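Local coordinates for SmhA (Serratia marcescens, PDB 7A27), which is the A component of a tripartite alpha-pore-forming toxin, captured here in its soluble form, and probably acts with two partner proteins to perforate membranes, at residues K55-Q60 with K278-Q283; E171-I176 with V262-L267. All coordinates share one frame; numbering follows the deposited sequence.

Contact 1: residues K55-Q60 with K278-Q283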
loop_
_atom_site.group_PDB
_atom_site.type_symbol
_atom_site.label_atom_id
_atom_site.label_comp_id
_atom_site.label_asym_id
_atom_site.label_seq_id
_atom_site.Cartn_x
_atom_site.Cartn_y
_atom_site.Cartn_z
ATOM N N LYS A 55 -16.848 -12.899 -15.717
ATOM C CA LYS A 55 -17.290 -13.454 -14.405
ATOM C C LYS A 55 -16.128 -14.196 -13.726
ATOM O O LYS A 55 -15.986 -14.041 -12.507
ATOM C CB LYS A 55 -18.481 -14.403 -14.571
ATOM C CG LYS A 55 -19.825 -13.731 -14.823
ATOM C CD LYS A 55 -20.968 -14.714 -15.032
ATOM C CE LYS A 55 -22.306 -14.048 -15.306
ATOM N NZ LYS A 55 -23.333 -15.026 -15.733
ATOM N N ALA A 56 -15.339 -14.976 -14.478
ATOM C CA ALA A 56 -14.185 -15.766 -13.974
ATOM C C ALA A 56 -13.089 -14.822 -13.486
ATOM O O ALA A 56 -12.530 -15.091 -12.415
ATOM C CB ALA A 56 -13.643 -16.685 -15.039
ATOM N N TYR A 57 -12.786 -13.775 -14.257
ATOM C CA TYR A 57 -11.738 -12.782 -13.923
ATOM C C TYR A 57 -12.190 -11.961 -12.715
ATOM O O TYR A 57 -11.391 -11.781 -11.779
ATOM C CB TYR A 57 -11.429 -11.892 -15.127
ATOM C CG TYR A 57 -10.321 -10.876 -14.948
ATOM C CD1 TYR A 57 -9.041 -11.254 -14.565
ATOM C CD2 TYR A 57 -10.526 -9.545 -15.270
ATOM C CE1 TYR A 57 -8.018 -10.328 -14.457
ATOM C CE2 TYR A 57 -9.511 -8.608 -15.177
ATOM C CZ TYR A 57 -8.252 -8.998 -14.771
ATOM O OH TYR A 57 -7.263 -8.063 -14.692
ATOM N N GLN A 58 -13.435 -11.489 -12.723
ATOM C CA GLN A 58 -13.991 -10.660 -11.627
ATOM C C GLN A 58 -13.939 -11.475 -10.328
ATOM O O GLN A 58 -13.570 -10.895 -9.276
ATOM C CB GLN A 58 -15.403 -10.178 -11.974
ATOM C CG GLN A 58 -15.898 -9.066 -11.067
ATOM C CD GLN A 58 -17.131 -8.385 -11.604
ATOM O OE1 GLN A 58 -17.961 -8.983 -12.293
ATOM N NE2 GLN A 58 -17.272 -7.117 -11.249
ATOM N N ASN A 59 -14.246 -12.773 -10.407
ATOM C CA ASN A 59 -14.236 -13.699 -9.244
ATOM C C ASN A 59 -12.795 -13.861 -8.744
ATOM O O ASN A 59 -12.564 -13.690 -7.546
ATOM C CB ASN A 59 -14.820 -15.074 -9.563
ATOM C CG ASN A 59 -14.976 -15.890 -8.297
ATOM O OD1 ASN A 59 -14.217 -16.832 -8.083
ATOM N ND2 ASN A 59 -15.886 -15.475 -7.422
ATOM N N GLN A 60 -11.855 -14.147 -9.649
ATOM C CA GLN A 60 -10.445 -14.411 -9.301
ATOM C C GLN A 60 -9.833 -13.155 -8.660
ATOM O O GLN A 60 -8.989 -13.315 -7.768
ATOM C CB GLN A 60 -9.745 -15.006 -10.528
ATOM C CG GLN A 60 -8.316 -15.479 -10.257
ATOM C CD GLN A 60 -8.144 -16.523 -9.169
ATOM O OE1 GLN A 60 -7.407 -16.314 -8.190
ATOM N NE2 GLN A 60 -8.810 -17.663 -9.346
ATOM N N LYS A 278 -13.871 -3.703 -19.888
ATOM C CA LYS A 278 -12.954 -2.543 -19.756
ATOM C C LYS A 278 -13.058 -1.946 -18.353
ATOM O O LYS A 278 -11.990 -1.632 -17.783
ATOM C CB LYS A 278 -13.274 -1.441 -20.771
ATOM C CG LYS A 278 -12.933 -1.710 -22.223
ATOM C CD LYS A 278 -12.856 -0.396 -23.015
ATOM C CE LYS A 278 -11.606 -0.295 -23.862
ATOM N NZ LYS A 278 -10.346 -0.537 -23.117
ATOM N N SER A 279 -14.289 -1.797 -17.840
ATOM C CA SER A 279 -14.593 -1.250 -16.493
ATOM C C SER A 279 -13.911 -2.085 -15.396
ATOM O O SER A 279 -13.398 -1.472 -14.409
ATOM C CB SER A 279 -16.062 -1.190 -16.246
ATOM O OG SER A 279 -16.284 -0.938 -14.874
ATOM N N VAL A 280 -13.939 -3.419 -15.547
ATOM C CA VAL A 280 -13.345 -4.394 -14.584
ATOM C C VAL A 280 -11.827 -4.280 -14.643
ATOM O O VAL A 280 -11.206 -4.181 -13.567
ATOM C CB VAL A 280 -13.784 -5.845 -14.868
ATOM C CG1 VAL A 280 -12.989 -6.852 -14.056
ATOM C CG2 VAL A 280 -15.263 -6.030 -14.603
ATOM N N GLN A 281 -11.268 -4.310 -15.860
ATOM C CA GLN A 281 -9.806 -4.270 -16.113
ATOM C C GLN A 281 -9.212 -2.978 -15.541
ATOM O O GLN A 281 -8.062 -3.039 -15.055
ATOM C CB GLN A 281 -9.535 -4.420 -17.607
ATOM C CG GLN A 281 -8.094 -4.157 -17.997
ATOM C CD GLN A 281 -7.108 -4.966 -17.192
ATOM O OE1 GLN A 281 -7.441 -6.028 -16.649
ATOM N NE2 GLN A 281 -5.888 -4.446 -17.115
ATOM N N ALA A 282 -9.945 -1.859 -15.593
ATOM C CA ALA A 282 -9.478 -0.559 -15.060
ATOM C C ALA A 282 -9.252 -0.684 -13.546
ATOM O O ALA A 282 -8.256 -0.149 -13.042
ATOM C CB ALA A 282 -10.475 0.516 -15.400
ATOM N N GLN A 283 -10.170 -1.370 -12.857
ATOM C CA GLN A 283 -10.128 -1.610 -11.386
ATOM C C GLN A 283 -8.994 -2.595 -11.066
ATOM O O GLN A 283 -8.261 -2.358 -10.082
ATOM C CB GLN A 283 -11.486 -2.112 -10.901
ATOM C CG GLN A 283 -12.620 -1.096 -11.015
ATOM C CD GLN A 283 -13.978 -1.710 -10.774
ATOM O OE1 GLN A 283 -14.198 -2.910 -11.004
ATOM N NE2 GLN A 283 -14.894 -0.881 -10.287
#

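Contact 2: residues E171-I176 with V262-L267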
loop_
_atom_site.group_PDB
_atom_site.type_symbol
_atom_site.label_atom_id
_atom_site.label_comp_id
_atom_site.label_asym_id
_atom_site.label_seq_id
_atom_site.Cartn_x
_atom_site.Cartn_y
_atom_site.Cartn_z
ATOM N N GLU A 171 -8.141 6.165 -22.135
ATOM C CA GLU A 171 -7.443 7.442 -21.830
ATOM C C GLU A 171 -8.014 8.041 -20.548
ATOM O O GLU A 171 -7.218 8.499 -19.731
ATOM C CB GLU A 171 -7.498 8.407 -23.020
ATOM C CG GLU A 171 -6.453 8.065 -24.076
ATOM C CD GLU A 171 -6.395 8.928 -25.326
ATOM O OE1 GLU A 171 -7.488 9.449 -25.756
ATOM O OE2 GLU A 171 -5.241 9.084 -25.866
ATOM N N LEU A 172 -9.333 8.030 -20.369
ATOM C CA LEU A 172 -9.997 8.584 -19.158
ATOM C C LEU A 172 -9.631 7.765 -17.913
ATOM O O LEU A 172 -9.331 8.393 -16.892
ATOM C CB LEU A 172 -11.510 8.640 -19.393
ATOM C CG LEU A 172 -11.950 9.775 -20.316
ATOM C CD1 LEU A 172 -13.380 9.590 -20.814
ATOM C CD2 LEU A 172 -11.797 11.117 -19.596
ATOM N N ASN A 173 -9.659 6.429 -17.972
ATOM C CA ASN A 173 -9.270 5.557 -16.830
ATOM C C ASN A 173 -7.825 5.892 -16.421
ATOM O O ASN A 173 -7.553 5.936 -15.216
ATOM C CB ASN A 173 -9.438 4.070 -17.146
ATOM C CG ASN A 173 -10.874 3.598 -17.251
ATOM O OD1 ASN A 173 -11.738 3.957 -16.449
ATOM N ND2 ASN A 173 -11.124 2.735 -18.219
ATOM N N GLU A 174 -6.937 6.127 -17.390
ATOM C CA GLU A 174 -5.515 6.471 -17.141
ATOM C C GLU A 174 -5.437 7.829 -16.424
ATOM O O GLU A 174 -4.603 7.948 -15.518
ATOM C CB GLU A 174 -4.699 6.436 -18.434
ATOM C CG GLU A 174 -3.718 5.272 -18.514
ATOM C CD GLU A 174 -2.657 5.362 -19.619
ATOM O OE1 GLU A 174 -2.984 5.872 -20.749
ATOM O OE2 GLU A 174 -1.480 4.921 -19.364
ATOM N N ALA A 175 -6.291 8.797 -16.788
ATOM C CA ALA A 175 -6.323 10.157 -16.202
ATOM C C ALA A 175 -6.839 10.094 -14.764
ATOM O O ALA A 175 -6.258 10.758 -13.889
ATOM C CB ALA A 175 -7.209 11.054 -17.018
ATOM N N ILE A 176 -7.927 9.356 -14.552
ATOM C CA ILE A 176 -8.624 9.185 -13.244
ATOM C C ILE A 176 -7.650 8.579 -12.224
ATOM O O ILE A 176 -7.699 8.975 -11.039
ATOM C CB ILE A 176 -9.858 8.289 -13.450
ATOM C CG1 ILE A 176 -10.955 9.024 -14.220
ATOM C CG2 ILE A 176 -10.358 7.741 -12.124
ATOM C CD1 ILE A 176 -12.071 8.110 -14.694
ATOM N N VAL A 262 -20.415 9.359 -19.975
ATOM C CA VAL A 262 -20.814 9.665 -21.382
ATOM C C VAL A 262 -20.170 8.644 -22.331
ATOM O O VAL A 262 -20.890 8.113 -23.213
ATOM C CB VAL A 262 -20.426 11.116 -21.750
ATOM C CG1 VAL A 262 -20.501 11.392 -23.247
ATOM C CG2 VAL A 262 -21.253 12.134 -20.980
ATOM N N ALA A 263 -18.878 8.367 -22.141
ATOM C CA ALA A 263 -18.065 7.501 -23.025
ATOM C C ALA A 263 -18.554 6.049 -22.976
ATOM O O ALA A 263 -18.510 5.409 -24.056
ATOM C CB ALA A 263 -16.602 7.606 -22.673
ATOM N N TYR A 264 -18.958 5.530 -21.802
ATOM C CA TYR A 264 -19.475 4.141 -21.663
ATOM C C TYR A 264 -20.849 4.065 -22.354
ATOM O O TYR A 264 -21.110 3.079 -23.064
ATOM C CB TYR A 264 -19.519 3.649 -20.213
ATOM C CG TYR A 264 -18.216 3.171 -19.614
ATOM C CD1 TYR A 264 -17.591 2.020 -20.063
ATOM C CD2 TYR A 264 -17.640 3.816 -18.528
ATOM C CE1 TYR A 264 -16.414 1.556 -19.490
ATOM C CE2 TYR A 264 -16.460 3.366 -17.951
ATOM C CZ TYR A 264 -15.835 2.229 -18.426
ATOM O OH TYR A 264 -14.662 1.824 -17.842
ATOM N N ARG A 265 -21.690 5.088 -22.197
ATOM C CA ARG A 265 -23.030 5.139 -22.838
ATOM C C ARG A 265 -22.839 4.981 -24.354
ATOM O O ARG A 265 -23.612 4.233 -24.981
ATOM C CB ARG A 265 -23.782 6.428 -22.487
ATOM C CG ARG A 265 -23.961 6.672 -20.997
ATOM C CD ARG A 265 -24.890 7.820 -20.665
ATOM N NE ARG A 265 -26.242 7.434 -21.030
ATOM C CZ ARG A 265 -27.032 6.579 -20.342
ATOM N NH1 ARG A 265 -28.264 6.316 -20.764
ATOM N NH2 ARG A 265 -26.599 5.990 -19.231
ATOM N N ALA A 266 -21.815 5.623 -24.913
ATOM C CA ALA A 266 -21.476 5.599 -26.356
ATOM C C ALA A 266 -21.037 4.198 -26.809
ATOM O O ALA A 266 -21.642 3.656 -27.741
ATOM C CB ALA A 266 -20.396 6.613 -26.644
ATOM N N LEU A 267 -20.011 3.631 -26.179
ATOM C CA LEU A 267 -19.466 2.300 -26.555
ATOM C C LEU A 267 -20.528 1.204 -26.351
ATOM O O LEU A 267 -20.544 0.228 -27.132
ATOM C CB LEU A 267 -18.212 2.029 -25.721
ATOM C CG LEU A 267 -17.520 0.696 -25.994
ATOM C CD1 LEU A 267 -17.163 0.558 -27.468
ATOM C CD2 LEU A 267 -16.274 0.517 -25.125
#

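Contact 1: residues K55-Q60 with K278-Q283
Y57 reaches across from helix 48-96 to meet both V280 and Q281 on helix 272-299. Its ring stands anti to the backbone N, which carries it straight into the space between the two helices. CD2 of the Y57 ring lies 3.8 Å from CG1 of V280, approached obliquely, the valine and the tyrosine passing alongside one another and pointing opposite ways. Further out, the phenol OH of Y57 donates a hydrogen bond of 2.8 Å to OE1 of Q281. That bond lies in the carbonyl plane of the amide, with a C=O...donor angle of 155°, and ring and amide planes are only 20° apart. Q281 attains this position by a bend at chi2, which folds its chain back toward the tyrosine, while its NE2 has a weak hydrogen bond to Q285 one turn on. The ring of Y57 also stacks with F147 of helix 104-155, and M144 of that helix touches both Y57 and Q281.

One residue on, Q58 runs out extended and crosses V280 at about a right angle. Its NE2 comes no nearer than 4.1 Å to CG2 of V280, a plain packing contact. The valine thus divides its two methyls between neighbouring residues, CG1 to the tyrosine and CG2 to the glutamine. The Q58 amide is engaged outside this pair of helices: OE1 accepts a hydrogen bond from the backbone N of L41.

The segment axes approach to 10.8 Å at an angle of 22°, nearly parallel; Y57, Q58 and Q281 span most of that gap, with V280 between them. All four touching residues are buried, so the single hydrogen bond satisfies a buried phenol and a buried amide oxygen together and adds a directional link to an interface otherwise made of van der Waals contacts round V280.

Contact 2: residues E171-I176 with V262-L267
L172 and A263 make the apolar half of this contact, one branch of the leucine, CD1, coming to 4.2 Å from the CB methyl of the alanine. Beside them, the amide end of N173 faces the phenol of Y264. The two side chains meet at about a right angle, with amide and ring planes turned 46° from each other. ND2 of N173 is 3.7 Å from OH of Y264, and OD1 of N173 stands at 3.9 Å from the same oxygen; at these separations the polar ends touch without a direct bond.

Y264 holds its ring anti to the carbonyl carbon (chi1 -80°), and from there the phenol extends along the flank of helix 272-299, against S275 and S279. I169, a turn before L172 on helix 160-188, also touches the tyrosine, and together with T168 it packs on A263. Helix 272-299 thus borders both partners of the polar pair, through A282 for N173 and through S275 and S279 for Y264.

The nearest CA atoms, those of L172 and A263, are 9.0 Å apart, and only 95 Å² is buried between the segments. Such sparse side-chain packing joins helices 160-188 and 247-268 within the largely helical bundle characteristic of soluble alpha-pore-forming toxin components.

How the contacts relate
Contact 1 and contact 2 have their centres about 16 Å apart, and both lie toward one end of the elongated molecule. Both segments of contact 2 fall between those of contact 1 in sequence: helix 48-96 comes first, then 160-188, 247-268 and 272-299, the last two being consecutive. The two-stranded sheet 198-206/230-237 is enclosed by the same loop. Helix 272-299 ties the contacts together, since K278 packs on L267 and the helix also backs the polar pair of contact 2, while V280 and Q281 serve contact 1. Residues separated by more than two hundred positions are thereby joined into one continuous packed region of the soluble helical bundle, away from the calcium-binding residue N359.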